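Local coordinates for LP1413 - SCCmec type IV-encoded DNA binding protein (PDB 6BTC) that binds single-stranded DNA and is encoded by staphylococcal cassette chromosome elements, at residues K18-P23 / G62-I67; G25-Y30 / S74-K79; E9-F14 / K35-V40; K3-Q8 / T43-E48. One frame throughout, in Å; residues are numbered along the deposited sequence.

Overall arrangement
The helices and strands follow the order of a winged-helix domain: helix 6-21, strand 27-28, helix 30-34, helix 43-59, then the hairpin 65-71/74-79. Helix 6-21 runs through three of the contacts. Its start meets helix 43-59 in contact 4, its middle meets the loop 35-40 in contact 3, and its end meets the hairpin in contact 1. Contact 2 pairs strand 27-28 with the central strand of the sheet. Contacts 3 and 4 have centres about 10 Å apart, and contacts 1 and 2 about 8 Å. Contacts 1 and 4, at about 22 Å, lie on opposite sides of the chain's centre. Along the chain, both segments of contact 3 fall between those of contact 4, while the segments of contacts 1 and 2 alternate.

Contact 1. Residues K18-P23 / G62-I67; sequences KSFQQP and GLPFKI
F20 and F65 make the aromatic part of this contact. The edge of the F65 ring points at a face of F20, a T-shaped (edge-to-face) pair with centroids 5.4 Å apart and planes at 68°. F65 CE2 sits over the centre of the F20 ring. The first torsion of F65 (chi1 -51°) sets CG beside its own backbone N, and the ring reaches toward the helix end.

The apolar contacts fan out from the far rim of F20. Its CE1 touches P64 CD at 3.6 Å, and its CZ touches L63 CD2 at 3.9 Å. Both partners cross F20 at about a right angle. P64 is the centre of an inverse gamma turn, closed by a weak bond from F65 N to L63 O at 2.9 Å.

In the winged-helix fold, this joins the end of helix 6-21 to the start of the first wing strand, just after helix 43-59.

The polar contacts come from S19. Its carbonyl O lies at the edge of F65, in the ring plane, 3.3 Å from F65 CE1. S19 OG is 3.3 Å from F65 CZ while it is hydrogen-bonded to I16 O. W56 of helix 43-59 packs on both S19 and L63, and I57 on F65.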
loop_
_atom_site.group_PDB
_atom_site.type_symbol
_atom_site.label_atom_id
_atom_site.label_comp_id
_atom_site.label_asym_id
_atom_site.label_seq_id
_atom_site.Cartn_x
_atom_site.Cartn_y
_atom_site.Cartn_z
ATOM N N LYS A 18 6.009 3.815 2.118
ATOM C CA LYS A 18 5.191 4.360 3.193
ATOM C C LYS A 18 4.537 3.252 4.022
ATOM O O LYS A 18 4.364 3.410 5.234
ATOM C CB LYS A 18 4.137 5.301 2.606
ATOM C CG LYS A 18 3.471 6.235 3.606
ATOM C CD LYS A 18 4.417 7.330 4.120
ATOM C CE LYS A 18 3.718 8.208 5.180
ATOM N NZ LYS A 18 4.609 9.246 5.796
ATOM N N SER A 19 4.165 2.129 3.405
ATOM C CA SER A 19 3.588 1.038 4.187
ATOM C C SER A 19 4.622 0.442 5.140
ATOM O O SER A 19 4.319 0.181 6.307
ATOM C CB SER A 19 3.028 -0.040 3.261
ATOM O OG SER A 19 4.103 -0.724 2.629
ATOM N N PHE A 20 5.857 0.254 4.677
ATOM C CA PHE A 20 6.884 -0.303 5.553
ATOM C C PHE A 20 7.227 0.638 6.699
ATOM O O PHE A 20 7.633 0.175 7.771
ATOM C CB PHE A 20 8.156 -0.616 4.766
ATOM C CG PHE A 20 8.137 -1.944 4.052
ATOM C CD1 PHE A 20 8.466 -3.116 4.718
ATOM C CD2 PHE A 20 7.824 -2.016 2.703
ATOM C CE1 PHE A 20 8.471 -4.339 4.053
ATOM C CE2 PHE A 20 7.824 -3.235 2.035
ATOM C CZ PHE A 20 8.153 -4.395 2.710
ATOM N N GLN A 21 7.084 1.948 6.497
ATOM C CA GLN A 21 7.383 2.929 7.534
ATOM C C GLN A 21 6.317 2.993 8.611
ATOM O O GLN A 21 6.554 3.587 9.663
ATOM C CB GLN A 21 7.544 4.322 6.923
ATOM C CG GLN A 21 8.801 4.488 6.132
ATOM C CD GLN A 21 8.951 5.888 5.555
ATOM O OE1 GLN A 21 8.365 6.854 6.054
ATOM N NE2 GLN A 21 9.735 6.000 4.491
ATOM N N GLN A 22 5.154 2.426 8.373
ATOM C CA GLN A 22 4.146 2.357 9.413
ATOM C C GLN A 22 4.746 1.742 10.675
ATOM O O GLN A 22 5.504 0.765 10.586
ATOM C CB GLN A 22 2.953 1.527 8.941
ATOM C CG GLN A 22 2.156 2.211 7.860
ATOM C CD GLN A 22 1.497 3.486 8.356
ATOM O OE1 GLN A 22 0.711 3.470 9.319
ATOM N NE2 GLN A 22 1.825 4.602 7.714
ATOM N N PRO A 23 4.452 2.290 11.855
ATOM C CA PRO A 23 4.920 1.653 13.091
ATOM C C PRO A 23 4.156 0.372 13.392
ATOM O O PRO A 23 2.987 0.210 13.030
ATOM C CB PRO A 23 4.664 2.720 14.165
ATOM C CG PRO A 23 3.636 3.629 13.581
ATOM C CD PRO A 23 3.861 3.619 12.102
ATOM N N GLY A 62 6.024 -13.232 3.509
ATOM C CA GLY A 62 7.005 -12.673 4.407
ATOM C C GLY A 62 6.912 -11.181 4.608
ATOM O O GLY A 62 7.830 -10.602 5.195
ATOM N N LEU A 63 5.853 -10.541 4.136
ATOM C CA LEU A 63 5.697 -9.111 4.364
ATOM C C LEU A 63 5.147 -8.856 5.764
ATOM O O LEU A 63 4.332 -9.629 6.266
ATOM C CB LEU A 63 4.752 -8.490 3.339
ATOM C CG LEU A 63 5.204 -8.471 1.876
ATOM C CD1 LEU A 63 4.156 -7.752 1.046
ATOM C CD2 LEU A 63 6.552 -7.810 1.725
ATOM N N PRO A 64 5.552 -7.767 6.403
ATOM C CA PRO A 64 5.116 -7.497 7.779
ATOM C C PRO A 64 3.762 -6.797 7.836
ATOM O O PRO A 64 3.618 -5.733 8.445
ATOM C CB PRO A 64 6.242 -6.606 8.304
ATOM C CG PRO A 64 6.654 -5.818 7.114
ATOM C CD PRO A 64 6.512 -6.751 5.930
ATOM N N PHE A 65 2.761 -7.410 7.210
ATOM C CA PHE A 65 1.420 -6.849 7.148
ATOM C C PHE A 65 0.411 -7.978 7.224
ATOM O O PHE A 65 0.690 -9.100 6.818
ATOM C CB PHE A 65 1.157 -6.062 5.849
ATOM C CG PHE A 65 2.198 -5.026 5.529
ATOM C CD1 PHE A 65 2.198 -3.806 6.162
ATOM C CD2 PHE A 65 3.144 -5.263 4.557
ATOM C CE1 PHE A 65 3.152 -2.832 5.848
ATOM C CE2 PHE A 65 4.096 -4.301 4.236
ATOM C CZ PHE A 65 4.094 -3.080 4.890
ATOM N N LYS A 66 -0.776 -7.666 7.722
ATOM C CA LYS A 66 -1.900 -8.569 7.595
ATOM C C LYS A 66 -3.177 -7.750 7.495
ATOM O O LYS A 66 -3.208 -6.560 7.823
ATOM C CB LYS A 66 -1.970 -9.546 8.771
ATOM C CG LYS A 66 -2.367 -8.925 10.084
ATOM C CD LYS A 66 -2.189 -9.916 11.231
ATOM C CE LYS A 66 -2.560 -9.303 12.583
ATOM N NZ LYS A 66 -2.277 -10.246 13.719
ATOM N N ILE A 67 -4.231 -8.409 7.037
ATOM C CA ILE A 67 -5.551 -7.806 6.922
ATOM C C ILE A 67 -6.297 -8.056 8.220
ATOM O O ILE A 67 -6.310 -9.185 8.727
ATOM C CB ILE A 67 -6.315 -8.400 5.723
ATOM C CG1 ILE A 67 -5.544 -8.153 4.428
ATOM C CG2 ILE A 67 -7.715 -7.817 5.633
ATOM C CD1 ILE A 67 -6.147 -8.846 3.217
#

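Contact 2. Residues G25-Y30 / S74-K79; sequences GSTFTY and SLLYQK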
loop_
_atom_site.group_PDB
_atom_site.type_symbol
_atom_site.label_atom_id
_atom_site.label_comp_id
_atom_site.label_asym_id
_atom_site.label_seq_id
_atom_site.Cartn_x
_atom_site.Cartn_y
_atom_site.Cartn_z
ATOM N N GLY A 25 1.936 -2.418 14.845
ATOM C CA GLY A 25 0.614 -2.308 15.402
ATOM C C GLY A 25 -0.316 -1.338 14.706
ATOM O O GLY A 25 -1.536 -1.485 14.826
ATOM N N SER A 26 0.200 -0.344 13.996
ATOM C CA SER A 26 -0.689 0.641 13.388
ATOM C C SER A 26 -1.537 0.013 12.286
ATOM O O SER A 26 -1.090 -0.877 11.556
ATOM C CB SER A 26 0.111 1.806 12.806
ATOM O OG SER A 26 1.028 1.361 11.843
ATOM N N THR A 27 -2.778 0.479 12.179
ATOM C CA THR A 27 -3.668 0.104 11.089
ATOM C C THR A 27 -3.725 1.212 10.043
ATOM O O THR A 27 -3.532 2.386 10.349
ATOM C CB THR A 27 -5.082 -0.195 11.595
ATOM O OG1 THR A 27 -5.720 1.007 12.047
ATOM C CG2 THR A 27 -5.049 -1.205 12.723
ATOM N N PHE A 28 -3.983 0.825 8.795
ATOM C CA PHE A 28 -4.023 1.787 7.702
ATOM C C PHE A 28 -4.746 1.182 6.503
ATOM O O PHE A 28 -4.851 -0.043 6.362
ATOM C CB PHE A 28 -2.618 2.228 7.301
ATOM C CG PHE A 28 -1.763 1.111 6.765
ATOM C CD1 PHE A 28 -1.046 0.302 7.627
ATOM C CD2 PHE A 28 -1.685 0.869 5.403
ATOM C CE1 PHE A 28 -0.260 -0.729 7.151
ATOM C CE2 PHE A 28 -0.906 -0.164 4.916
ATOM C CZ PHE A 28 -0.191 -0.964 5.789
ATOM N N THR A 29 -5.249 2.070 5.650
ATOM C CA THR A 29 -5.803 1.732 4.343
ATOM C C THR A 29 -4.936 2.313 3.233
ATOM O O THR A 29 -4.075 3.176 3.451
ATOM C CB THR A 29 -7.220 2.274 4.168
ATOM O OG1 THR A 29 -7.165 3.701 4.020
ATOM C CG2 THR A 29 -8.095 1.910 5.342
ATOM N N TYR A 30 -5.188 1.832 2.017
ATOM C CA TYR A 30 -4.484 2.363 0.856
ATOM C C TYR A 30 -4.736 3.861 0.697
ATOM O O TYR A 30 -3.807 4.627 0.414
ATOM C CB TYR A 30 -4.916 1.619 -0.407
ATOM C CG TYR A 30 -4.450 2.297 -1.668
ATOM C CD1 TYR A 30 -3.116 2.265 -2.031
ATOM C CD2 TYR A 30 -5.340 2.988 -2.482
ATOM C CE1 TYR A 30 -2.673 2.883 -3.174
ATOM C CE2 TYR A 30 -4.909 3.616 -3.634
ATOM C CZ TYR A 30 -3.575 3.560 -3.973
ATOM O OH TYR A 30 -3.127 4.178 -5.107
ATOM N N SER A 74 -13.022 0.043 2.600
ATOM C CA SER A 74 -11.733 -0.418 2.112
ATOM C C SER A 74 -11.179 -1.475 3.053
ATOM O O SER A 74 -11.616 -1.609 4.199
ATOM C CB SER A 74 -10.742 0.744 1.991
ATOM O OG SER A 74 -11.164 1.669 1.011
ATOM N N LEU A 75 -10.213 -2.235 2.552
ATOM C CA LEU A 75 -9.508 -3.180 3.401
ATOM C C LEU A 75 -8.671 -2.428 4.430
ATOM O O LEU A 75 -8.010 -1.433 4.111
ATOM C CB LEU A 75 -8.615 -4.091 2.564
ATOM C CG LEU A 75 -9.319 -5.135 1.687
ATOM C CD1 LEU A 75 -8.283 -5.889 0.882
ATOM C CD2 LEU A 75 -10.142 -6.104 2.511
ATOM N N LEU A 76 -8.717 -2.902 5.674
ATOM C CA LEU A 76 -7.894 -2.368 6.754
ATOM C C LEU A 76 -6.695 -3.287 6.976
ATOM O O LEU A 76 -6.864 -4.473 7.282
ATOM C CB LEU A 76 -8.705 -2.231 8.038
ATOM C CG LEU A 76 -8.004 -1.488 9.185
ATOM C CD1 LEU A 76 -7.636 -0.048 8.794
ATOM C CD2 LEU A 76 -8.889 -1.476 10.409
ATOM N N TYR A 77 -5.500 -2.741 6.816
ATOM C CA TYR A 77 -4.267 -3.469 7.059
ATOM C C TYR A 77 -3.677 -3.097 8.418
ATOM O O TYR A 77 -4.041 -2.090 9.032
ATOM C CB TYR A 77 -3.240 -3.183 5.963
ATOM C CG TYR A 77 -3.743 -3.468 4.563
ATOM C CD1 TYR A 77 -3.769 -4.762 4.060
ATOM C CD2 TYR A 77 -4.178 -2.436 3.741
ATOM C CE1 TYR A 77 -4.220 -5.021 2.784
ATOM C CE2 TYR A 77 -4.634 -2.687 2.461
ATOM C CZ TYR A 77 -4.652 -3.978 1.990
ATOM O OH TYR A 77 -5.107 -4.230 0.718
ATOM N N GLN A 78 -2.756 -3.938 8.882
ATOM C CA GLN A 78 -2.004 -3.675 10.095
ATOM C C GLN A 78 -0.558 -4.063 9.866
ATOM O O GLN A 78 -0.281 -5.156 9.361
ATOM C CB GLN A 78 -2.566 -4.452 11.289
ATOM C CG GLN A 78 -1.771 -4.235 12.568
ATOM C CD GLN A 78 -2.411 -4.899 13.765
ATOM O OE1 GLN A 78 -2.827 -6.056 13.710
ATOM N NE2 GLN A 78 -2.509 -4.162 14.853
ATOM N N LYS A 79 0.347 -3.139 10.176
ATOM C CA LYS A 79 1.765 -3.447 10.260
ATOM C C LYS A 79 2.022 -4.309 11.498
ATOM O O LYS A 79 1.596 -3.967 12.604
ATOM C CB LYS A 79 2.562 -2.153 10.327
ATOM C CG LYS A 79 4.058 -2.301 10.484
ATOM C CD LYS A 79 4.739 -2.546 9.162
ATOM C CE LYS A 79 6.206 -2.803 9.362
ATOM N NZ LYS A 79 6.902 -1.618 9.914
HETATM O O HOH W 1 -7.232 -0.206 1.654
#
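F28 and Y77 form an antiparallel hydrogen-bonded pair that adds the short strand 27-28 to the wing hairpin of the winged-helix fold. F28 N bonds to Y77 O at 2.9 Å, and Y77 N to F28 O at 2.8 Å. F28 takes an uncommon first torsion (chi1 63°), with CG between the backbone N and the carbonyl carbon. This lays a face of its ring over Y77 CB, a CH-pi contact with CB 4.0 Å from the centroid. The two rings are oblique to each other. Y77 also packs on A54 and I57 of helix 43-59.

T27 and Q78 are the next pair, non-hydrogen-bonded, with side chains on the other face. L76 folds its CD1 over T27 CB at 3.8 Å. In Q78, CG anti to the backbone N (chi1 178°) and an extended chain beyond it bring NE2 to G25 O at 2.8 Å, with an N-H...O angle of 179° and the oxygen in the amide plane. K79 bends away instead, and its NZ bonds to Q22 O and F20 O at the end of helix 6-21. Beyond the F28/Y77 pair, one water links Y30 N to L75 O, 2.9 Å from each.

Contact 3. Residues E9-F14 / K35-V40; sequences EKLYNF and KKYNVV
The ring of Y37 is covered on both faces. On one lies L11 CD1, 3.5 Å above the plane and offset toward the rim, in a CH-pi contact 3.7 Å from the centroid. On the opposite face is the backbone N of V39, from the same loop. The F14 ring receives Y37 over one of its faces, with Y37 CD1 3.5 Å from F14 CD2. The two rings meet obliquely, their planes 39° apart, and the side chains run past each other in opposite directions. The carbonyl O of K36 also comes near F14, 3.8 Å from CZ.

Y37 has its CG anti to the backbone N (chi1 -168°), which sends the ring from the loop onto helix 6-21. The phenol end lands on the helix one turn before F14, where OH is 3.5 Å from K10 CB. Residues 35-40 belong to the loop between helix 30-34 and helix 43-59, the turn of the helix-turn-helix in a winged-helix domain. The contact therefore sets this turn against the first helix of the fold.

L11 is the buried member. While its CD1 meets Y37, the side chain also packs on V49 of helix 43-59 and on C41. Of the K10 side chain, CB is the part that meets the phenol; the rest leads away. K36 CB lies 4.2 Å from F14 CZ, and its amino end likewise turns away.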
loop_
_atom_site.group_PDB
_atom_site.type_symbol
_atom_site.label_atom_id
_atom_site.label_comp_id
_atom_site.label_asym_id
_atom_site.label_seq_id
_atom_site.Cartn_x
_atom_site.Cartn_y
_atom_site.Cartn_z
ATOM N N GLU A 9 4.424 3.891 -11.531
ATOM C CA GLU A 9 5.612 3.381 -10.862
ATOM C C GLU A 9 6.011 4.277 -9.701
ATOM O O GLU A 9 6.428 3.788 -8.646
ATOM C CB GLU A 9 6.776 3.259 -11.845
ATOM C CG GLU A 9 6.549 2.282 -12.993
ATOM C CD GLU A 9 6.566 0.822 -12.556
ATOM O OE1 GLU A 9 7.193 0.505 -11.516
ATOM O OE2 GLU A 9 5.947 -0.008 -13.268
ATOM N N LYS A 10 5.903 5.598 -9.880
ATOM C CA LYS A 10 6.343 6.525 -8.841
ATOM C C LYS A 10 5.412 6.471 -7.640
ATOM O O LYS A 10 5.867 6.398 -6.496
ATOM C CB LYS A 10 6.423 7.952 -9.393
ATOM C CG LYS A 10 7.641 8.218 -10.274
ATOM C CD LYS A 10 7.692 9.673 -10.742
ATOM C CE LYS A 10 8.834 9.918 -11.723
ATOM N NZ LYS A 10 8.846 11.317 -12.241
ATOM N N LEU A 11 4.104 6.528 -7.879
ATOM C CA LEU A 11 3.154 6.422 -6.783
ATOM C C LEU A 11 3.274 5.073 -6.073
ATOM O O LEU A 11 3.228 5.013 -4.839
ATOM C CB LEU A 11 1.733 6.638 -7.304
ATOM C CG LEU A 11 0.612 6.357 -6.299
ATOM C CD1 LEU A 11 0.757 7.236 -5.069
ATOM C CD2 LEU A 11 -0.749 6.568 -6.907
ATOM N N TYR A 12 3.437 3.981 -6.834
ATOM C CA TYR A 12 3.558 2.656 -6.230
ATOM C C TYR A 12 4.811 2.556 -5.363
ATOM O O TYR A 12 4.753 2.084 -4.222
ATOM C CB TYR A 12 3.564 1.580 -7.320
ATOM C CG TYR A 12 3.956 0.199 -6.826
ATOM C CD1 TYR A 12 3.006 -0.685 -6.328
ATOM C CD2 TYR A 12 5.280 -0.212 -6.859
ATOM C CE1 TYR A 12 3.371 -1.948 -5.878
ATOM C CE2 TYR A 12 5.658 -1.464 -6.408
ATOM C CZ TYR A 12 4.704 -2.328 -5.918
ATOM O OH TYR A 12 5.106 -3.576 -5.470
ATOM N N ASN A 13 5.964 2.971 -5.894
ATOM C CA ASN A 13 7.179 2.966 -5.085
ATOM C C ASN A 13 6.968 3.715 -3.773
ATOM O O ASN A 13 7.505 3.323 -2.731
ATOM C CB ASN A 13 8.346 3.586 -5.853
ATOM C CG ASN A 13 8.690 2.832 -7.134
ATOM O OD1 ASN A 13 8.477 1.627 -7.248
ATOM N ND2 ASN A 13 9.240 3.556 -8.106
ATOM N N PHE A 14 6.180 4.793 -3.804
ATOM C CA PHE A 14 5.937 5.571 -2.593
ATOM C C PHE A 14 5.037 4.811 -1.634
ATOM O O PHE A 14 5.300 4.763 -0.428
ATOM C CB PHE A 14 5.298 6.926 -2.932
ATOM C CG PHE A 14 4.708 7.628 -1.731
ATOM C CD1 PHE A 14 5.526 8.277 -0.820
ATOM C CD2 PHE A 14 3.349 7.618 -1.504
ATOM C CE1 PHE A 14 4.986 8.908 0.295
ATOM C CE2 PHE A 14 2.804 8.249 -0.387
ATOM C CZ PHE A 14 3.630 8.895 0.507
ATOM N N LYS A 35 -3.219 9.605 0.170
ATOM C CA LYS A 35 -3.462 11.020 0.404
ATOM C C LYS A 35 -2.234 11.752 0.914
ATOM O O LYS A 35 -2.231 12.984 0.921
ATOM C CB LYS A 35 -4.618 11.186 1.385
ATOM C CG LYS A 35 -5.953 10.748 0.800
ATOM C CD LYS A 35 -7.101 10.972 1.767
ATOM C CE LYS A 35 -8.393 10.393 1.217
ATOM N NZ LYS A 35 -9.580 10.849 1.996
ATOM N N LYS A 36 -1.196 11.036 1.322
ATOM C CA LYS A 36 0.056 11.656 1.725
ATOM C C LYS A 36 1.017 11.843 0.562
ATOM O O LYS A 36 2.101 12.409 0.753
ATOM C CB LYS A 36 0.705 10.814 2.828
ATOM C CG LYS A 36 -0.227 10.642 4.016
ATOM C CD LYS A 36 0.433 9.958 5.194
ATOM C CE LYS A 36 -0.530 9.890 6.374
ATOM N NZ LYS A 36 0.161 9.457 7.614
ATOM N N TYR A 37 0.651 11.383 -0.629
ATOM C CA TYR A 37 1.498 11.561 -1.799
ATOM C C TYR A 37 1.425 13.014 -2.255
ATOM O O TYR A 37 0.332 13.578 -2.377
ATOM C CB TYR A 37 1.039 10.627 -2.912
ATOM C CG TYR A 37 1.990 10.484 -4.073
ATOM C CD1 TYR A 37 3.313 10.150 -3.869
ATOM C CD2 TYR A 37 1.547 10.641 -5.379
ATOM C CE1 TYR A 37 4.182 10.002 -4.931
ATOM C CE2 TYR A 37 2.410 10.485 -6.450
ATOM C CZ TYR A 37 3.718 10.170 -6.217
ATOM O OH TYR A 37 4.571 10.017 -7.273
ATOM N N ASN A 38 2.587 13.623 -2.504
ATOM C CA ASN A 38 2.626 15.060 -2.768
ATOM C C ASN A 38 2.223 15.400 -4.196
ATOM O O ASN A 38 1.701 16.490 -4.442
ATOM C CB ASN A 38 4.025 15.609 -2.485
ATOM C CG ASN A 38 4.340 15.661 -0.998
ATOM O OD1 ASN A 38 3.451 15.827 -0.168
ATOM N ND2 ASN A 38 5.615 15.519 -0.662
ATOM N N VAL A 39 2.442 14.503 -5.126
ATOM C CA VAL A 39 2.176 14.757 -6.534
ATOM C C VAL A 39 0.715 14.458 -6.832
ATOM O O VAL A 39 0.103 13.552 -6.258
ATOM C CB VAL A 39 3.126 13.922 -7.419
ATOM C CG1 VAL A 39 2.653 13.895 -8.864
ATOM C CG2 VAL A 39 4.542 14.466 -7.333
ATOM N N VAL A 40 0.152 15.243 -7.736
ATOM C CA VAL A 40 -1.193 15.002 -8.239
ATOM C C VAL A 40 -1.135 13.866 -9.247
ATOM O O VAL A 40 -0.176 13.749 -10.020
ATOM C CB VAL A 40 -1.769 16.284 -8.873
ATOM C CG1 VAL A 40 -3.119 16.016 -9.544
ATOM C CG2 VAL A 40 -1.898 17.389 -7.827
#

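Contact 4. Residues K3-Q8 / T43-E48; sequences KKSKQQ and TNDQRE
Q8 and D45 bring the first turns of two helices together, with CA atoms 5.8 Å apart. S5 is the N-cap of helix 6-21, and its OG accepts a weak bond from Q8 N at 3.4 Å. The side chain of Q8 reaches across to helix 43-59. Its NE2 donates to D45 OD1 at 2.6 Å, a bent bond with an N-H...O angle of 138°. The amide stands almost upright on the carboxylate, the planes 86° apart, and the oxygen is met from above the carboxylate plane. The amide also lies against E48, with Q8 OE1 3.3 Å from E48 CG. E48 bends at its second torsion (chi2 57°), which turns its carboxylate away from Q8. D45 OD2 also lies 3.7 Å from Q7 CB. The backbone N of D45 is hydrogen-bonded to S42 OG, just before helix 43-59. This is a polar surface junction between the first and third helices of a winged-helix domain, made where both helices begin.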
loop_
_atom_site.group_PDB
_atom_site.type_symbol
_atom_site.label_atom_id
_atom_site.label_comp_id
_atom_site.label_asym_id
_atom_site.label_seq_id
_atom_site.Cartn_x
_atom_site.Cartn_y
_atom_site.Cartn_z
ATOM N N LYS A 3 6.990 -2.218 -21.318
ATOM C CA LYS A 3 6.189 -0.999 -21.280
ATOM C C LYS A 3 5.603 -0.790 -19.886
ATOM O O LYS A 3 5.233 -1.749 -19.202
ATOM C CB LYS A 3 5.066 -1.062 -22.318
ATOM C CG LYS A 3 4.509 0.308 -22.693
ATOM C CD LYS A 3 3.339 0.208 -23.667
ATOM C CE LYS A 3 2.860 1.592 -24.103
ATOM N NZ LYS A 3 2.550 2.488 -22.949
ATOM N N LYS A 4 5.517 0.474 -19.467
ATOM C CA LYS A 4 5.003 0.789 -18.138
ATOM C C LYS A 4 4.725 2.281 -18.031
ATOM O O LYS A 4 5.280 3.094 -18.779
ATOM C CB LYS A 4 5.983 0.351 -17.045
ATOM C CG LYS A 4 7.380 0.932 -17.201
ATOM C CD LYS A 4 8.376 0.261 -16.261
ATOM C CE LYS A 4 8.694 -1.165 -16.707
ATOM N NZ LYS A 4 9.559 -1.857 -15.722
ATOM N N SER A 5 3.860 2.625 -17.076
ATOM C CA SER A 5 3.488 4.005 -16.789
ATOM C C SER A 5 4.443 4.572 -15.742
ATOM O O SER A 5 4.434 4.136 -14.590
ATOM C CB SER A 5 2.044 4.062 -16.299
ATOM O OG SER A 5 1.712 5.347 -15.800
ATOM N N LYS A 6 5.261 5.552 -16.141
ATOM C CA LYS A 6 6.189 6.181 -15.199
ATOM C C LYS A 6 5.452 6.762 -13.998
ATOM O O LYS A 6 5.959 6.723 -12.871
ATOM C CB LYS A 6 6.993 7.280 -15.898
ATOM C CG LYS A 6 8.034 6.797 -16.908
ATOM C CD LYS A 6 9.244 6.168 -16.231
ATOM C CE LYS A 6 10.512 6.394 -17.045
ATOM N NZ LYS A 6 11.692 5.706 -16.454
ATOM N N GLN A 7 4.254 7.303 -14.222
ATOM C CA GLN A 7 3.506 7.951 -13.152
ATOM C C GLN A 7 3.060 6.945 -12.093
ATOM O O GLN A 7 3.101 7.238 -10.891
ATOM C CB GLN A 7 2.289 8.672 -13.734
ATOM C CG GLN A 7 2.594 9.608 -14.904
ATOM C CD GLN A 7 1.379 9.843 -15.790
ATOM O OE1 GLN A 7 0.800 8.897 -16.334
ATOM N NE2 GLN A 7 0.987 11.106 -15.937
ATOM N N GLN A 8 2.607 5.763 -12.517
ATOM C CA GLN A 8 2.141 4.767 -11.557
ATOM C C GLN A 8 3.309 4.113 -10.833
ATOM O O GLN A 8 3.217 3.830 -9.636
ATOM C CB GLN A 8 1.283 3.723 -12.261
ATOM C CG GLN A 8 -0.042 4.271 -12.747
ATOM C CD GLN A 8 -0.738 3.331 -13.707
ATOM O OE1 GLN A 8 -0.205 2.277 -14.059
ATOM N NE2 GLN A 8 -1.939 3.709 -14.140
ATOM N N THR A 43 -7.367 9.911 -11.157
ATOM C CA THR A 43 -8.109 8.836 -10.518
ATOM C C THR A 43 -7.740 7.490 -11.126
ATOM O O THR A 43 -7.660 6.478 -10.423
ATOM C CB THR A 43 -9.603 9.099 -10.652
ATOM O OG1 THR A 43 -9.913 10.362 -10.051
ATOM C CG2 THR A 43 -10.404 7.998 -9.976
ATOM N N ASN A 44 -7.494 7.464 -12.432
ATOM C CA ASN A 44 -7.153 6.208 -13.086
ATOM C C ASN A 44 -5.844 5.655 -12.541
ATOM O O ASN A 44 -5.733 4.454 -12.268
ATOM C CB ASN A 44 -7.062 6.413 -14.598
ATOM C CG ASN A 44 -7.369 5.153 -15.369
ATOM O OD1 ASN A 44 -6.472 4.367 -15.682
ATOM N ND2 ASN A 44 -8.649 4.948 -15.675
ATOM N N ASP A 45 -4.835 6.517 -12.390
ATOM C CA ASP A 45 -3.550 6.072 -11.864
ATOM C C ASP A 45 -3.643 5.706 -10.386
ATOM O O ASP A 45 -2.881 4.858 -9.912
ATOM C CB ASP A 45 -2.497 7.155 -12.091
ATOM C CG ASP A 45 -2.030 7.224 -13.539
ATOM O OD1 ASP A 45 -2.345 6.300 -14.318
ATOM O OD2 ASP A 45 -1.343 8.200 -13.898
ATOM N N GLN A 46 -4.573 6.318 -9.650
ATOM C CA GLN A 46 -4.744 5.984 -8.241
ATOM C C GLN A 46 -5.290 4.571 -8.092
ATOM O O GLN A 46 -4.787 3.782 -7.283
ATOM C CB GLN A 46 -5.672 6.995 -7.556
ATOM C CG GLN A 46 -5.054 8.371 -7.359
ATOM C CD GLN A 46 -5.959 9.334 -6.611
ATOM O OE1 GLN A 46 -7.171 9.138 -6.531
ATOM N NE2 GLN A 46 -5.367 10.384 -6.055
ATOM N N ARG A 47 -6.305 4.228 -8.888
ATOM C CA ARG A 47 -6.954 2.929 -8.750
ATOM C C ARG A 47 -6.066 1.801 -9.261
ATOM O O ARG A 47 -6.036 0.717 -8.669
ATOM C CB ARG A 47 -8.293 2.948 -9.474
ATOM C CG ARG A 47 -9.312 3.831 -8.774
ATOM C CD ARG A 47 -10.543 4.088 -9.626
ATOM N NE ARG A 47 -11.553 4.839 -8.885
ATOM C CZ ARG A 47 -12.587 5.462 -9.441
ATOM N NH1 ARG A 47 -12.757 5.437 -10.758
ATOM N NH2 ARG A 47 -13.450 6.119 -8.677
ATOM N N GLU A 48 -5.328 2.026 -10.347
ATOM C CA GLU A 48 -4.395 1.000 -10.806
ATOM C C GLU A 48 -3.374 0.668 -9.721
ATOM O O GLU A 48 -3.087 -0.505 -9.460
ATOM C CB GLU A 48 -3.691 1.454 -12.089
ATOM C CG GLU A 48 -2.598 0.494 -12.589
ATOM C CD GLU A 48 -3.110 -0.925 -12.837
ATOM O OE1 GLU A 48 -4.342 -1.098 -12.966
ATOM O OE2 GLU A 48 -2.281 -1.865 -12.902
#